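Side-chain contact in PTS system, IIabc component (Clostridium difficile, PDB 3IPJ), which is the EIIB domain of a phosphotransferase-system permease that probably passes phosphate from a phosphocysteine to a sugar, possibly trehalose, during its uptake: residues 41-44 against 45-48. Residues are numbered along the deposited sequence; the frame is centred on the assembly and turned at random.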
ATOM      1  N   ILE A  41      -1.121   5.344 -14.995  1.00  9.22           N
ATOM      2  CA  ILE A  41       0.028   6.187 -14.729  1.00 10.02           C
ATOM      3  C   ILE A  41       0.980   5.575 -13.669  1.00 13.56           C
ATOM      4  O   ILE A  41       1.965   6.234 -13.253  1.00 18.46           O
ATOM      5  CB  ILE A  41      -0.446   7.559 -14.260  1.00 12.53           C
ATOM      6  CG1 ILE A  41      -1.437   7.400 -13.083  1.00 14.97           C
ATOM      7  CG2 ILE A  41      -1.035   8.313 -15.459  1.00 14.45           C
ATOM      8  CD1 ILE A  41      -1.888   8.730 -12.434  1.00 20.37           C
ATOM      9  N   ILE A  42       0.691   4.333 -13.224  1.00 12.52           N
ATOM     10  CA  ILE A  42       1.500   3.661 -12.206  1.00 11.14           C
ATOM     11  C   ILE A  42       2.526   2.776 -12.965  1.00 12.09           C
ATOM     12  O   ILE A  42       2.145   1.884 -13.750  1.00 11.44           O
ATOM     13  CB  ILE A  42       0.621   2.760 -11.254  1.00 12.45           C
ATOM     14  CG1 ILE A  42      -0.459   3.566 -10.518  1.00 12.32           C
ATOM     15  CG2 ILE A  42       1.503   2.058 -10.177  1.00 11.42           C
ATOM     16  CD1 ILE A  42      -1.303   2.669  -9.609  1.00 10.57           C
ATOM     17  N   ASN A  43       3.823   3.030 -12.709  1.00 11.57           N
ATOM     18  CA  ASN A  43       4.893   2.332 -13.359  1.00 10.17           C
ATOM     19  C   ASN A  43       5.135   1.003 -12.603  1.00  9.51           C
ATOM     20  O   ASN A  43       5.828   0.976 -11.552  1.00  9.69           O
ATOM     21  CB  ASN A  43       6.154   3.219 -13.308  1.00 14.30           C
ATOM     22  CG  ASN A  43       7.341   2.601 -14.035  1.00 16.15           C
ATOM     23  OD1 ASN A  43       7.326   1.409 -14.375  1.00 16.39           O
ATOM     24  ND2 ASN A  43       8.372   3.414 -14.288  1.00 19.34           N
ATOM     25  N   ASP A  44       4.544  -0.084 -13.093  1.00  9.31           N
ATOM     26  CA  ASP A  44       4.575  -1.337 -12.338  1.00 12.48           C
ATOM     27  C   ASP A  44       6.008  -1.754 -12.089  1.00 10.60           C
ATOM     28  O   ASP A  44       6.325  -2.312 -11.042  1.00 12.57           O
ATOM     29  CB  ASP A  44       3.871  -2.493 -13.080  1.00 14.83           C
ATOM     30  CG  ASP A  44       2.355  -2.274 -13.312  1.00 15.53           C
ATOM     31  OD1 ASP A  44       1.764  -1.254 -12.846  1.00 15.35           O
ATOM     32  OD2 ASP A  44       1.739  -3.174 -13.983  1.00 18.51           O
ATOM     33  N   LYS A  45       6.868  -1.549 -13.085  1.00 11.71           N
ATOM     34  CA  LYS A  45       8.262  -2.029 -12.997  1.00 11.69           C
ATOM     35  C   LYS A  45       8.997  -1.365 -11.841  1.00 11.05           C
ATOM     36  O   LYS A  45       9.869  -1.981 -11.234  1.00 10.63           O
ATOM     37  CB  LYS A  45       9.030  -1.771 -14.299  1.00 11.77           C
ATOM     38  CG  LYS A  45       8.415  -2.483 -15.501  1.00 13.73           C
ATOM     39  CD  LYS A  45       7.935  -3.966 -15.234  1.00 14.04           C
ATOM     40  CE  LYS A  45       9.150  -4.920 -15.227  1.00 13.12           C
ATOM     41  NZ  LYS A  45       8.721  -6.340 -15.149  1.00 14.07           N
ATOM     42  N   LYS A  46       8.663  -0.098 -11.576  1.00 10.99           N
ATOM     43  CA  LYS A  46       9.277   0.604 -10.467  1.00 11.72           C
ATOM     44  C   LYS A  46       8.706   0.110  -9.156  1.00 10.96           C
ATOM     45  O   LYS A  46       9.428   0.038  -8.153  1.00 10.15           O
ATOM     46  CB  LYS A  46       9.045   2.120 -10.532  1.00 13.16           C
ATOM     47  CG  LYS A  46      10.171   2.913 -11.048  1.00 20.95           C
ATOM     48  CD  LYS A  46       9.587   4.215 -11.557  1.00 31.94           C
ATOM     49  CE  LYS A  46      10.650   5.215 -12.074  1.00 39.43           C
ATOM     50  NZ  LYS A  46      10.115   6.599 -12.425  1.00 39.85           N
ATOM     51  N   VAL A  47       7.405  -0.193  -9.137  1.00  9.82           N
ATOM     52  CA  VAL A  47       6.859  -0.791  -7.944  1.00 10.90           C
ATOM     53  C   VAL A  47       7.513  -2.122  -7.607  1.00  9.49           C
ATOM     54  O   VAL A  47       7.848  -2.368  -6.464  1.00 10.90           O
ATOM     55  CB  VAL A  47       5.330  -0.977  -8.007  1.00 12.59           C
ATOM     56  CG1 VAL A  47       4.874  -1.581  -6.685  1.00  9.51           C
ATOM     57  CG2 VAL A  47       4.631   0.418  -8.258  1.00 10.32           C
ATOM     58  N   GLU A  48       7.742  -2.955  -8.599  1.00  9.00           N
ATOM     59  CA  GLU A  48       8.256  -4.280  -8.386  1.00  9.17           C
ATOM     60  C   GLU A  48       9.667  -4.244  -7.811  1.00  9.81           C
ATOM     61  O   GLU A  48      10.088  -5.186  -7.151  1.00 11.52           O
ATOM     62  CB  GLU A  48       8.375  -4.946  -9.736  1.00 12.24           C
ATOM     63  CG  GLU A  48       7.080  -5.401 -10.315  1.00 12.31           C
ATOM     64  CD  GLU A  48       7.294  -6.181 -11.636  1.00 16.11           C
ATOM     65  OE1 GLU A  48       8.336  -5.897 -12.329  1.00 13.76           O
ATOM     66  OE2 GLU A  48       6.453  -7.098 -11.974  1.00 21.41           O
TER
HETATM   67  O   HOH W   1       8.217   6.081 -15.297  1.00 31.19           O
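Asn43 turns its side-chain carbonyl onto the backbone N-H groups of Lys45 and Lys46, a worked example of the N-cap that opens helix 44-48. With CG anti to the backbone N (chi1 -177°), the amide folds over the first turn. OD1 accepts from Lys45 N at 3.3 Å and from Lys46 N at 3.4 Å, both weak bonds, the second the straighter at 150°. The backbone carbonyl of the same residue works beside it: Asn43 O takes Val47 N at 3.1 Å and more weakly Lys46 N. The other end of the amide faces the side chain of Lys46, which runs extended beyond CG and crosses it at about a right angle, ND2 lying 3.1 Å from Lys46 CD. A water weakly links ND2 to Lys46 NZ. Lys45 takes another course, its chain bent at chi2 and chi3, which brings NZ to Glu48 OE1 in a 2.9 Å salt bridge on the syn side, tilted somewhat out of the carboxylate plane. On the inner side, Ile42 CG2 meets Val47 CG2 at 4.0 Å, and both residues pack on helix 5-17 and on Tyr63. Asp44 directs its carboxylate outside the turn, to the hydroxyl of Tyr63 and to Arg39. The weak capping bonds are thus backed by two regular helical ones, Val47 N to Asn43 O and Glu48 N to Asp44 O (2.9 Å), while the apolar pair faces the body of the EIIB domain. OD1 offsets the first N-H groups, and the Asp44 carboxylate probably suits the positive helix start, an effect Arg39 would temper.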